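3-hydroxyacyl-CoA dehydrogenase (Burkholderia thailandensis, PDB 4XGN) binds NAD in a Rossmann-type fold and, as a short-chain dehydrogenase, probably catalyses the reversible NAD-dependent oxidation of 3-hydroxyacyl-CoA to 3-ketoacyl-CoA. Local coordinates at residues A92-A97 against F112-T117; V154-G159 against S169-A174; G122-I127 against A174-P179; V248-L251 against I255-Q258. All coordinates share one frame; numbering follows the deposited sequence. Where two conformers were deposited one is given.

Contact 1 (A92-A97 against F112-T117); sequences AGIAPA and FAKTIT. With NAD (nicotinamide-adenine-dinucleotide), chain I.
Ile94 and Pro96 of the loop lie against one turn of the helix, on Lys114 and Thr115. The CD1 methyl of Ile94 does most of the touching: it sits 3.9 Å from CG of Lys114, crossing that chain at about a right angle, and 4.1 Å from CA of Thr115. With CG1 placed between the backbone N and carbonyl carbon (chi1 50°) and the chain extended beyond it, CD1 reaches over to the helix, while the other branch, CG2, faces the cofactor, 4.2 Å from C8A of NAD. Pro96 and Thr115 meet tip to tip, ring carbon CG of the proline 3.2 Å from OG1 of Thr115. That hydroxyl is bonded back to the carbonyl O of Leu111, one turn earlier on the helix. The loop leaves strand 85-90 of the Rossmann-type sheet, and Ala92 and Gly93 close the segment that corresponds to the NNAG motif of short-chain dehydrogenases, here read as NCAG. Ala92 sets CB against the adenine, 3.5 Å from N3A of NAD. Gly93, without a side chain, lets the nicotinamide ribose come close, its CA 3.7 Å from O3D of NAD. Further out, Asn119 ND2 bonds to the carbonyl O of Ile94, and Phe112 stacks on Phe124 of the second subunit.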
loop_
_atom_site.group_PDB
_atom_site.type_symbol
_atom_site.label_atom_id
_atom_site.label_comp_id
_atom_site.label_asym_id
_atom_site.label_seq_id
_atom_site.Cartn_x
_atom_site.Cartn_y
_atom_site.Cartn_z
ATOM N N ALA A 92 16.477 16.775 7.159
ATOM C CA ALA A 92 15.875 18.033 7.544
ATOM C C ALA A 92 14.340 17.934 7.509
ATOM O O ALA A 92 13.780 17.531 6.519
ATOM C CB ALA A 92 16.299 19.133 6.610
ATOM N N GLY A 93 13.708 18.271 8.617
ATOM C CA GLY A 93 12.264 18.203 8.699
ATOM C C GLY A 93 11.774 18.809 9.983
ATOM O O GLY A 93 12.558 18.972 10.926
ATOM N N ILE A 94 10.477 19.174 9.986
ATOM C CA ILE A 94 9.770 19.684 11.132
ATOM C C ILE A 94 8.440 18.915 11.217
ATOM O O ILE A 94 7.956 18.406 10.202
ATOM C CB ILE A 94 9.481 21.203 11.053
ATOM C CG1 ILE A 94 8.837 21.574 9.722
ATOM C CG2 ILE A 94 10.772 21.989 11.205
ATOM C CD1 ILE A 94 8.368 23.001 9.622
ATOM N N ALA A 95 7.892 18.823 12.439
ATOM C CA ALA A 95 6.650 18.056 12.684
ATOM C C ALA A 95 5.684 18.829 13.589
ATOM O O ALA A 95 5.379 18.408 14.693
ATOM C CB ALA A 95 6.963 16.701 13.267
ATOM N N PRO A 96 5.169 19.949 13.112
ATOM C CA PRO A 96 4.156 20.647 13.919
ATOM C C PRO A 96 2.817 19.887 13.935
ATOM O O PRO A 96 2.677 18.887 13.246
ATOM C CB PRO A 96 4.071 22.042 13.274
ATOM C CG PRO A 96 4.620 21.886 11.903
ATOM C CD PRO A 96 5.463 20.642 11.837
ATOM N N ALA A 97 1.937 20.247 14.857
ATOM C CA ALA A 97 0.649 19.599 14.951
ATOM C C ALA A 97 -0.435 20.682 14.967
ATOM O O ALA A 97 -0.309 21.704 15.646
ATOM C CB ALA A 97 0.570 18.778 16.217
ATOM N N PHE A 112 0.529 24.646 7.380
ATOM C CA PHE A 112 0.524 23.575 6.392
ATOM C C PHE A 112 1.575 23.844 5.313
ATOM O O PHE A 112 2.434 23.004 5.019
ATOM C CB PHE A 112 -0.867 23.429 5.757
ATOM C CG PHE A 112 -1.000 22.219 4.853
ATOM C CD1 PHE A 112 -0.673 22.296 3.505
ATOM C CD2 PHE A 112 -1.472 21.038 5.354
ATOM C CE1 PHE A 112 -0.791 21.185 2.668
ATOM C CE2 PHE A 112 -1.624 19.922 4.523
ATOM C CZ PHE A 112 -1.278 19.997 3.185
ATOM N N ALA A 113 1.550 25.068 4.782
ATOM C CA ALA A 113 2.490 25.413 3.735
ATOM C C ALA A 113 3.950 25.308 4.191
ATOM O O ALA A 113 4.768 24.728 3.448
ATOM C CB ALA A 113 2.213 26.792 3.184
ATOM N N LYS A 114 4.268 25.749 5.410
ATOM C CA LYS A 114 5.651 25.684 5.910
ATOM C C LYS A 114 6.114 24.242 6.061
ATOM O O LYS A 114 7.250 23.893 5.696
ATOM C CB LYS A 114 5.806 26.398 7.249
ATOM C CG LYS A 114 7.191 26.223 7.854
ATOM C CD LYS A 114 7.544 27.303 8.856
ATOM C CE LYS A 114 9.012 27.132 9.227
ATOM N NZ LYS A 114 9.902 27.721 8.179
ATOM N N THR A 115 5.226 23.393 6.582
ATOM C CA THR A 115 5.591 21.965 6.758
ATOM C C THR A 115 5.905 21.319 5.426
ATOM O O THR A 115 6.886 20.577 5.261
ATOM C CB THR A 115 4.426 21.230 7.445
ATOM O OG1 THR A 115 4.178 21.867 8.698
ATOM C CG2 THR A 115 4.757 19.742 7.671
ATOM N N ILE A 116 5.024 21.565 4.465
ATOM C CA ILE A 116 5.206 21.065 3.107
ATOM C C ILE A 116 6.497 21.625 2.486
ATOM O O ILE A 116 7.231 20.893 1.803
ATOM C CB ILE A 116 3.960 21.346 2.233
ATOM C CG1 ILE A 116 2.997 20.177 2.325
ATOM C CG2 ILE A 116 4.308 21.544 0.762
ATOM C CD1 ILE A 116 2.430 19.859 3.702
ATOM N N THR A 117 6.755 22.901 2.721
ATOM C CA THR A 117 7.946 23.544 2.148
ATOM C C THR A 117 9.259 22.978 2.672
ATOM O O THR A 117 10.166 22.656 1.881
ATOM C CB THR A 117 7.867 25.077 2.249
ATOM O OG1 THR A 117 6.733 25.497 1.492
ATOM C CG2 THR A 117 9.134 25.704 1.722
HETATM P PA NAD I . 15.619 16.823 14.808
HETATM O O1A NAD I . 14.730 17.973 15.121
HETATM O O2A NAD I . 16.490 16.299 15.907
HETATM O O5B NAD I . 16.544 17.141 13.538
HETATM C C5B NAD I . 16.036 17.826 12.413
HETATM C C4B NAD I . 17.135 18.745 11.852
HETATM O O4B NAD I . 16.527 19.335 10.821
HETATM C C3B NAD I . 17.501 19.876 12.849
HETATM O O3B NAD I . 18.845 19.914 13.201
HETATM C C2B NAD I . 16.964 21.086 12.063
HETATM O O2B NAD I . 17.651 22.322 12.480
HETATM C C1B NAD I . 17.041 20.761 10.775
HETATM N N9A NAD I . 16.143 21.511 9.952
HETATM C C8A NAD I . 14.839 21.866 10.178
HETATM N N7A NAD I . 14.388 22.651 9.146
HETATM C C5A NAD I . 15.415 22.728 8.311
HETATM C C6A NAD I . 15.536 23.365 7.104
HETATM N N6A NAD I . 14.588 24.191 6.429
HETATM N N1A NAD I . 16.700 23.284 6.440
HETATM C C2A NAD I . 17.762 22.582 6.942
HETATM N N3A NAD I . 17.644 21.928 8.135
HETATM C C4A NAD I . 16.470 22.044 8.794
HETATM O O3 NAD I . 14.534 15.713 14.395
HETATM P PN NAD I . 14.875 14.231 13.809
HETATM O O1N NAD I . 14.091 13.283 14.655
HETATM O O2N NAD I . 16.354 13.899 13.691
HETATM O O5D NAD I . 14.206 14.287 12.335
HETATM C C5D NAD I . 14.881 13.811 11.172
HETATM C C4D NAD I . 13.946 13.394 10.102
HETATM O O4D NAD I . 13.307 12.285 10.582
HETATM C C3D NAD I . 12.845 14.449 9.827
HETATM O O3D NAD I . 12.519 14.500 8.506
HETATM C C2D NAD I . 11.695 13.861 10.692
HETATM O O2D NAD I . 10.367 14.414 10.265
HETATM C C1D NAD I . 11.781 12.563 10.486
HETATM N N1N NAD I . 11.172 11.650 11.446
HETATM C C2N NAD I . 11.446 11.672 12.793
HETATM C C3N NAD I . 10.848 10.788 13.682
HETATM C C7N NAD I . 11.085 10.815 15.162
HETATM O O7N NAD I . 10.354 10.179 15.884
HETATM N N7N NAD I . 12.176 11.543 15.706
HETATM C C4N NAD I . 9.953 9.830 13.160
HETATM C C5N NAD I . 9.706 9.781 11.812
HETATM C C6N NAD I . 10.313 10.676 10.958
#

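Contact 2 (V154-G159 against S169-A174); sequences VAAFDG and SKAGVA. With NAD (nicotinamide-adenine-dinucleotide), chain I.
The backbones come closest where Ala156, in a short and weakly bonded helical turn, passes 4.1 Å CA to CA from Ala171 on helix 164-184. Alanines face each other here. The CB of Ala156 rests on the backbone of the long helix, 3.7 Å from N of Ala171, and it also lies 4.4 Å from CB of Ala174. In return CB of Ala171 packs 3.8 Å from the carbonyl O of Ala156. Within the same turn as Ala156, the Phe157 ring takes the Ala156 methyl over the centre of one face. Lys170 starts toward the turn but leaves it: CG lies anti to the carbonyl carbon and a bend at chi2 (-55°) carries the rest of the chain to the nicotinamide ribose. There NZ gives a hydrogen bond of 2.8 Å to O3D of NAD and a weak one of 3.2 Å to O2D of NAD; the carbonyl O of Thr151 takes another. Lys170 follows Tyr166 in the YxxxK motif of short-chain dehydrogenases, and Tyr166 OH also bonds to NAD. The backbone side of the contact is apolar, and NZ of Lys170 turns from it to the cofactor, bonded to one ribose hydroxyl and weakly to the other, a placement consistent with the lysine's family role of orienting the nicotinamide ribose.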
loop_
_atom_site.group_PDB
_atom_site.type_symbol
_atom_site.label_atom_id
_atom_site.label_comp_id
_atom_site.label_asym_id
_atom_site.label_seq_id
_atom_site.Cartn_x
_atom_site.Cartn_y
_atom_site.Cartn_z
ATOM N N VAL A 154 6.130 7.060 9.360
ATOM C CA VAL A 154 4.944 6.235 9.378
ATOM C C VAL A 154 3.688 7.121 9.259
ATOM O O VAL A 154 2.656 6.644 8.836
ATOM C CB VAL A 154 4.877 5.320 10.620
ATOM C CG1 VAL A 154 6.024 4.324 10.612
ATOM C CG2 VAL A 154 4.752 6.105 11.911
ATOM N N ALA A 155 3.798 8.407 9.535
ATOM C CA ALA A 155 2.692 9.331 9.305
ATOM C C ALA A 155 2.278 9.424 7.819
ATOM O O ALA A 155 1.169 9.891 7.542
ATOM C CB ALA A 155 3.036 10.735 9.825
ATOM N N ALA A 156 3.129 8.999 6.887
ATOM C CA ALA A 156 2.772 8.848 5.481
ATOM C C ALA A 156 1.579 7.898 5.309
ATOM O O ALA A 156 0.853 8.027 4.324
ATOM C CB ALA A 156 3.945 8.356 4.623
ATOM N N PHE A 157 1.424 6.953 6.231
ATOM C CA PHE A 157 0.455 5.838 6.130
ATOM C C PHE A 157 -0.560 5.858 7.274
ATOM O O PHE A 157 -1.702 5.442 7.072
ATOM C CB PHE A 157 1.206 4.518 6.166
ATOM C CG PHE A 157 2.340 4.463 5.204
ATOM C CD1 PHE A 157 2.091 4.568 3.838
ATOM C CD2 PHE A 157 3.671 4.425 5.656
ATOM C CE1 PHE A 157 3.133 4.519 2.920
ATOM C CE2 PHE A 157 4.722 4.343 4.746
ATOM C CZ PHE A 157 4.446 4.462 3.382
ATOM N N ASP A 158 -0.132 6.307 8.455
ATOM C CA ASP A 158 -0.864 6.168 9.717
ATOM C C ASP A 158 -1.131 7.551 10.334
ATOM O O ASP A 158 -1.085 7.716 11.541
ATOM C CB ASP A 158 -0.053 5.376 10.794
ATOM C CG ASP A 158 0.509 4.025 10.349
ATOM O OD1 ASP A 158 0.229 3.461 9.279
ATOM O OD2 ASP A 158 1.230 3.487 11.225
ATOM N N GLY A 159 -1.304 8.566 9.518
ATOM C CA GLY A 159 -1.351 9.948 10.050
ATOM C C GLY A 159 -2.368 10.090 11.182
ATOM O O GLY A 159 -3.507 9.666 11.044
ATOM N N SER A 169 3.136 15.942 3.842
ATOM C CA SER A 169 4.489 16.112 3.455
ATOM C C SER A 169 5.261 14.826 3.343
ATOM O O SER A 169 6.015 14.649 2.396
ATOM C CB SER A 169 5.204 17.116 4.376
ATOM O OG SER A 169 5.580 16.537 5.628
ATOM N N LYS A 170 5.075 13.929 4.287
ATOM C CA LYS A 170 5.828 12.696 4.303
ATOM C C LYS A 170 5.281 11.667 3.297
ATOM O O LYS A 170 6.030 10.897 2.716
ATOM C CB LYS A 170 5.869 12.154 5.725
ATOM C CG LYS A 170 6.576 13.058 6.698
ATOM C CD LYS A 170 7.949 13.404 6.257
ATOM C CE LYS A 170 8.795 13.875 7.414
ATOM N NZ LYS A 170 10.225 13.824 7.128
ATOM N N ALA A 171 3.979 11.668 3.060
ATOM C CA ALA A 171 3.421 10.849 1.962
ATOM C C ALA A 171 3.911 11.339 0.610
ATOM O O ALA A 171 4.152 10.543 -0.293
ATOM C CB ALA A 171 1.897 10.921 2.012
ATOM N N GLY A 172 4.036 12.649 0.452
ATOM C CA GLY A 172 4.671 13.221 -0.755
ATOM C C GLY A 172 6.092 12.690 -1.006
ATOM O O GLY A 172 6.451 12.246 -2.109
ATOM N N VAL A 173 6.888 12.694 0.055
ATOM C CA VAL A 173 8.281 12.194 0.003
ATOM C C VAL A 173 8.246 10.712 -0.375
ATOM O O VAL A 173 8.941 10.285 -1.312
ATOM C CB VAL A 173 9.020 12.421 1.342
ATOM C CG1 VAL A 173 10.351 11.643 1.368
ATOM C CG2 VAL A 173 9.262 13.895 1.587
ATOM N N ALA A 174 7.407 9.940 0.330
ATOM C CA ALA A 174 7.286 8.508 0.012
ATOM C C ALA A 174 6.887 8.287 -1.447
ATOM O O ALA A 174 7.496 7.474 -2.163
ATOM C CB ALA A 174 6.324 7.830 0.962
HETATM P PA NAD I . 15.619 16.823 14.808
HETATM O O1A NAD I . 14.730 17.973 15.121
HETATM O O2A NAD I . 16.490 16.299 15.907
HETATM O O5B NAD I . 16.544 17.141 13.538
HETATM C C5B NAD I . 16.036 17.826 12.413
HETATM C C4B NAD I . 17.135 18.745 11.852
HETATM O O4B NAD I . 16.527 19.335 10.821
HETATM C C3B NAD I . 17.501 19.876 12.849
HETATM O O3B NAD I . 18.845 19.914 13.201
HETATM C C2B NAD I . 16.964 21.086 12.063
HETATM O O2B NAD I . 17.651 22.322 12.480
HETATM C C1B NAD I . 17.041 20.761 10.775
HETATM N N9A NAD I . 16.143 21.511 9.952
HETATM C C8A NAD I . 14.839 21.866 10.178
HETATM N N7A NAD I . 14.388 22.651 9.146
HETATM C C5A NAD I . 15.415 22.728 8.311
HETATM C C6A NAD I . 15.536 23.365 7.104
HETATM N N6A NAD I . 14.588 24.191 6.429
HETATM N N1A NAD I . 16.700 23.284 6.440
HETATM C C2A NAD I . 17.762 22.582 6.942
HETATM N N3A NAD I . 17.644 21.928 8.135
HETATM C C4A NAD I . 16.470 22.044 8.794
HETATM O O3 NAD I . 14.534 15.713 14.395
HETATM P PN NAD I . 14.875 14.231 13.809
HETATM O O1N NAD I . 14.091 13.283 14.655
HETATM O O2N NAD I . 16.354 13.899 13.691
HETATM O O5D NAD I . 14.206 14.287 12.335
HETATM C C5D NAD I . 14.881 13.811 11.172
HETATM C C4D NAD I . 13.946 13.394 10.102
HETATM O O4D NAD I . 13.307 12.285 10.582
HETATM C C3D NAD I . 12.845 14.449 9.827
HETATM O O3D NAD I . 12.519 14.500 8.506
HETATM C C2D NAD I . 11.695 13.861 10.692
HETATM O O2D NAD I . 10.367 14.414 10.265
HETATM C C1D NAD I . 11.781 12.563 10.486
HETATM N N1N NAD I . 11.172 11.650 11.446
HETATM C C2N NAD I . 11.446 11.672 12.793
HETATM C C3N NAD I . 10.848 10.788 13.682
HETATM C C7N NAD I . 11.085 10.815 15.162
HETATM O O7N NAD I . 10.354 10.179 15.884
HETATM N N7N NAD I . 12.176 11.543 15.706
HETATM C C4N NAD I . 9.953 9.830 13.160
HETATM C C5N NAD I . 9.706 9.781 11.812
HETATM C C6N NAD I . 10.313 10.676 10.958
#

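Contact 3 (G122-I127 against A174-P179)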
loop_
_atom_site.group_PDB
_atom_site.type_symbol
_atom_site.label_atom_id
_atom_site.label_comp_id
_atom_site.label_asym_id
_atom_site.label_seq_id
_atom_site.Cartn_x
_atom_site.Cartn_y
_atom_site.Cartn_z
ATOM N N GLY A 122 11.659 21.024 0.193
ATOM C CA GLY A 122 13.049 21.027 0.648
ATOM C C GLY A 122 13.772 19.749 0.302
ATOM O O GLY A 122 14.918 19.795 -0.166
ATOM N N THR A 123 13.125 18.608 0.536
ATOM C CA THR A 123 13.749 17.322 0.173
ATOM C C THR A 123 13.956 17.225 -1.354
ATOM O O THR A 123 15.039 16.838 -1.802
ATOM C CB THR A 123 12.963 16.143 0.748
ATOM O OG1 THR A 123 13.283 16.038 2.150
ATOM C CG2 THR A 123 13.329 14.802 0.045
ATOM N N PHE A 124 12.964 17.612 -2.139
ATOM C CA PHE A 124 13.130 17.603 -3.580
ATOM C C PHE A 124 14.243 18.552 -4.063
ATOM O O PHE A 124 15.002 18.192 -4.961
ATOM C CB PHE A 124 11.842 17.935 -4.345
ATOM C CG PHE A 124 12.010 17.790 -5.833
ATOM C CD1 PHE A 124 12.067 16.523 -6.394
ATOM C CD2 PHE A 124 12.220 18.899 -6.655
ATOM C CE1 PHE A 124 12.271 16.357 -7.741
ATOM C CE2 PHE A 124 12.399 18.749 -8.009
ATOM C CZ PHE A 124 12.410 17.458 -8.572
ATOM N N ASN A 125 14.342 19.716 -3.447
ATOM C CA ASN A 125 15.343 20.702 -3.829
ATOM C C ASN A 125 16.745 20.114 -3.665
ATOM O O ASN A 125 17.613 20.251 -4.550
ATOM C CB ASN A 125 15.178 21.968 -2.980
ATOM C CG ASN A 125 16.081 23.097 -3.394
ATOM O OD1 ASN A 125 16.369 23.296 -4.573
ATOM N ND2 ASN A 125 16.550 23.847 -2.419
ATOM N N MET A 126 16.949 19.418 -2.552
ATOM C CA MET A 126 18.245 18.830 -2.297
ATOM C C MET A 126 18.464 17.693 -3.283
ATOM O O MET A 126 19.547 17.567 -3.819
ATOM C CB MET A 126 18.327 18.321 -0.881
ATOM C CG MET A 126 18.274 19.419 0.155
ATOM S SD MET A 126 19.508 20.738 0.081
ATOM C CE MET A 126 21.046 19.875 0.101
ATOM N N ILE A 127 17.447 16.878 -3.542
ATOM C CA ILE A 127 17.608 15.761 -4.490
ATOM C C ILE A 127 18.013 16.238 -5.881
ATOM O O ILE A 127 18.938 15.695 -6.466
ATOM C CB ILE A 127 16.314 14.906 -4.567
ATOM C CG1 ILE A 127 16.086 14.127 -3.241
ATOM C CG2 ILE A 127 16.289 13.995 -5.797
ATOM C CD1 ILE A 127 14.750 13.425 -3.156
ATOM N N ALA A 174 7.407 9.940 0.330
ATOM C CA ALA A 174 7.286 8.508 0.012
ATOM C C ALA A 174 6.887 8.287 -1.447
ATOM O O ALA A 174 7.496 7.474 -2.163
ATOM C CB ALA A 174 6.324 7.830 0.962
ATOM N N GLY A 175 5.838 8.953 -1.871
ATOM C CA GLY A 175 5.277 8.733 -3.207
ATOM C C GLY A 175 6.161 9.178 -4.371
ATOM O O GLY A 175 6.037 8.624 -5.446
ATOM N N MET A 176 7.068 10.130 -4.157
ATOM C CA MET A 176 7.977 10.538 -5.217
ATOM C C MET A 176 9.193 9.652 -5.341
ATOM O O MET A 176 9.935 9.776 -6.320
ATOM C CB MET A 176 8.373 12.021 -5.123
ATOM C CG MET A 176 9.358 12.369 -4.082
ATOM S SD MET A 176 9.548 14.203 -4.025
ATOM C CE MET A 176 10.840 14.326 -2.816
ATOM N N THR A 177 9.372 8.715 -4.418
ATOM C CA THR A 177 10.509 7.817 -4.486
ATOM C C THR A 177 10.586 7.097 -5.833
ATOM O O THR A 177 11.666 7.007 -6.479
ATOM C CB THR A 177 10.514 6.778 -3.328
ATOM O OG1 THR A 177 10.253 7.410 -2.084
ATOM C CG2 THR A 177 11.862 6.049 -3.239
ATOM N N LEU A 178 9.469 6.520 -6.260
ATOM C CA LEU A 178 9.465 5.727 -7.503
ATOM C C LEU A 178 9.711 6.535 -8.783
ATOM O O LEU A 178 10.604 6.184 -9.543
ATOM C CB LEU A 178 8.183 4.880 -7.605
ATOM C CG LEU A 178 8.059 4.023 -8.880
ATOM C CD1 LEU A 178 9.144 2.987 -9.009
ATOM C CD2 LEU A 178 6.687 3.376 -8.973
ATOM N N PRO A 179 9.002 7.668 -9.002
ATOM C CA PRO A 179 9.331 8.437 -10.210
ATOM C C PRO A 179 10.744 8.973 -10.210
ATOM O O PRO A 179 11.320 9.077 -11.282
ATOM C CB PRO A 179 8.301 9.586 -10.228
ATOM C CG PRO A 179 7.726 9.612 -8.851
ATOM C CD PRO A 179 7.781 8.189 -8.353
#
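Apolar contact between the two helices runs almost entirely through Met176, whose CE methyl is pushed into the side of segment 122-127. It lies 3.8 Å from CG2 of Thr123, 4.0 Å from CB of Phe124 and 4.0 Å from CD1 of Ile127, the last approached tip to tip. Its CG stands between the backbone N and the carbonyl carbon (chi1 76°), and from there the chain runs out extended, so that it reaches across to the other helix, the axes of the two short segments being 11.8 Å apart. The sulfur adds a Met-aromatic contact: SD is 5.4 Å from the centroid of the Phe124 ring, approaching obliquely, with CD1 of that ring 4.2 Å away. Both threonine hydroxyls find partners. Thr123 OG1 bonds to the carbonyl O of Asn119, and Thr177 OG1 bonds to the carbonyl O of Ala174, 2.8 Å away, as well as to Thr193 OG1. Beyond the pair, Phe124 stacks on Phe112 of the second subunit, while Thr123 and Ile127 lean on strands 85-90 and 146-151. Two near-parallel helices, running 25° apart in the same sense along one side of a parallel sheet, are what the Rossmann-type fold of short-chain dehydrogenases provides; here they also meet the second subunit.

Contact 4 (V248-L251 against I255-Q258); sequences VIRL and IRMQ. With EDO (1,2-ethanediol), chain K.
Two arginines lie flat on each other: the guanidinium of Arg250, from the last strand, is stacked on that of Arg256, centres 3.7 Å apart and planes 27° from parallel. Arg256 CZ sits over the centre of the Arg250 group, whereas Arg250 CZ is shifted toward the rim of its partner, so the overlap is offset. The closest nitrogens, NH2 of Arg250 and NH1 of Arg256, are 3.4 Å apart and both are donors. Nearby carboxylates probably offset the like charges: Asp252 forms a salt bridge with NE of Arg250, and Asp158 forms another with its NH2. Arg256 turns back on itself through a bend at chi2 (-68°), which lets NH1 donate to the carbonyl O of Ile255, 2.9 Å away. That oxygen lies in the guanidinium plane of Arg256, while the donor stands well above the plane of the carbonyl. Arg250 NH2 lies 3.1 Å from the same Ile255 O.

The other end of segment 255-258 is looser and meets a small molecule, 1,2-ethanediol, probably from the crystallisation liquor. Its O1 donates to the carbonyl O of Arg256 at 2.6 Å, and Gln258 N donates almost straight to its O2 at 2.8 Å (177°). Met257 and the Gln258 side chain line the diol by van der Waals contact.

Strand 248-251 closes one edge of the chain's parallel sheet, bonded to strand 189-196, with Val248 against helix 164-184. The arginine pair rests beside helix 155-158 and faces the third subunit, where Gly246 O accepts from Arg256 NH2 and Glu247 from Arg250 N.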
loop_
_atom_site.group_PDB
_atom_site.type_symbol
_atom_site.label_atom_id
_atom_site.label_comp_id
_atom_site.label_asym_id
_atom_site.label_seq_id
_atom_site.Cartn_x
_atom_site.Cartn_y
_atom_site.Cartn_z
ATOM N N VAL A 248 10.086 2.303 -0.213
ATOM C CA VAL A 248 9.938 2.947 1.108
ATOM C C VAL A 248 9.970 1.863 2.174
ATOM O O VAL A 248 9.267 0.854 2.021
ATOM C CB VAL A 248 8.576 3.647 1.196
ATOM C CG1 VAL A 248 8.322 4.255 2.546
ATOM C CG2 VAL A 248 8.452 4.707 0.103
ATOM N N ILE A 249 10.782 2.029 3.224
ATOM C CA ILE A 249 10.914 0.990 4.277
ATOM C C ILE A 249 10.475 1.563 5.614
ATOM O O ILE A 249 11.055 2.521 6.112
ATOM C CB ILE A 249 12.344 0.449 4.399
ATOM C CG1 ILE A 249 12.796 -0.155 3.067
ATOM C CG2 ILE A 249 12.470 -0.515 5.574
ATOM C CD1 ILE A 249 14.264 -0.448 3.034
ATOM N N ARG A 250 9.405 0.995 6.162
ATOM C CA ARG A 250 9.000 1.309 7.551
ATOM C C ARG A 250 10.055 0.800 8.529
ATOM O O ARG A 250 10.434 -0.384 8.497
ATOM C CB ARG A 250 7.656 0.710 7.874
ATOM C CG ARG A 250 6.540 1.260 6.992
ATOM C CD ARG A 250 5.170 0.653 7.329
ATOM N NE ARG A 250 4.738 1.007 8.693
ATOM C CZ ARG A 250 3.644 1.655 9.079
ATOM N NH1 ARG A 250 2.674 1.963 8.249
ATOM N NH2 ARG A 250 3.476 1.924 10.364
ATOM N N LEU A 251 10.495 1.671 9.432
ATOM C CA LEU A 251 11.450 1.282 10.469
ATOM C C LEU A 251 10.793 1.711 11.781
ATOM O O LEU A 251 10.933 2.846 12.215
ATOM C CB LEU A 251 12.792 1.998 10.290
ATOM C CG LEU A 251 13.892 1.692 11.305
ATOM C CD1 LEU A 251 14.360 0.248 11.142
ATOM C CD2 LEU A 251 15.044 2.668 11.111
ATOM N N ILE A 255 4.842 -0.807 14.992
ATOM C CA ILE A 255 3.726 0.019 15.475
ATOM C C ILE A 255 2.874 0.459 14.283
ATOM O O ILE A 255 3.387 0.648 13.145
ATOM C CB ILE A 255 4.259 1.245 16.273
ATOM C CG1 ILE A 255 3.212 1.814 17.254
ATOM C CG2 ILE A 255 4.792 2.331 15.323
ATOM C CD1 ILE A 255 3.780 2.827 18.227
ATOM N N ARG A 256 1.584 0.667 14.560
ATOM C CA ARG A 256 0.671 1.327 13.657
ATOM C C ARG A 256 0.027 2.436 14.489
ATOM O O ARG A 256 -0.534 2.184 15.530
ATOM C CB ARG A 256 -0.372 0.338 13.084
ATOM C CG ARG A 256 0.261 -0.766 12.224
ATOM C CD ARG A 256 0.835 -0.187 10.932
ATOM N NE ARG A 256 1.363 -1.211 10.009
ATOM C CZ ARG A 256 2.580 -1.729 10.080
ATOM N NH1 ARG A 256 3.459 -1.387 11.051
ATOM N NH2 ARG A 256 2.937 -2.617 9.176
ATOM N N MET A 257 0.166 3.674 14.066
ATOM C CA MET A 257 -0.258 4.794 14.912
ATOM C C MET A 257 -1.780 4.972 14.919
ATOM O O MET A 257 -2.403 5.012 13.848
ATOM C CB MET A 257 0.362 6.084 14.412
ATOM C CG MET A 257 1.850 6.007 14.263
ATOM S SD MET A 257 2.762 5.592 15.801
ATOM C CE MET A 257 2.297 6.905 16.892
ATOM N N GLN A 258 -2.313 5.127 16.129
ATOM C CA GLN A 258 -3.752 5.258 16.355
ATOM C C GLN A 258 -4.103 6.734 16.197
ATOM O O GLN A 258 -3.216 7.563 16.130
ATOM C CB GLN A 258 -4.119 4.703 17.750
ATOM C CG GLN A 258 -3.743 3.200 17.779
ATOM C CD GLN A 258 -3.681 2.523 19.154
ATOM O OE1 GLN A 258 -3.972 3.112 20.210
ATOM N NE2 GLN A 258 -3.261 1.233 19.138
HETATM C C1 EDO K . -0.112 3.040 19.242
HETATM O O1 EDO K . -0.158 2.195 18.099
HETATM C C2 EDO K . 0.418 4.418 18.877
HETATM O O2 EDO K . -0.653 5.218 18.427
#

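Overall arrangement
Contacts 1 and 2 both border NAD: the first meets the adenine and the nicotinamide ribose, the second bonds to that same ribose, and their centres are 12 Å apart. They touch where Thr115 CG2 packs 3.9 Å from Ser169 OG. Contact 3 lies further along both helices, with the Thr123 side chain still about 7 Å from NAD; it shares Ala174 with contact 2 and is linked to contact 1 through Thr117 O and Gly122 N, 2.8 Å apart. Contact 4 lies farther out, its centre 19 Å from those of contacts 1 and 3 but 10 Å from that of contact 2. Asp158 makes the join, with OD2 2.9 Å from Arg250 NH2 and 3.0 Å from Met257 N, coupling the turn beside the nicotinamide end to the C-terminal loop.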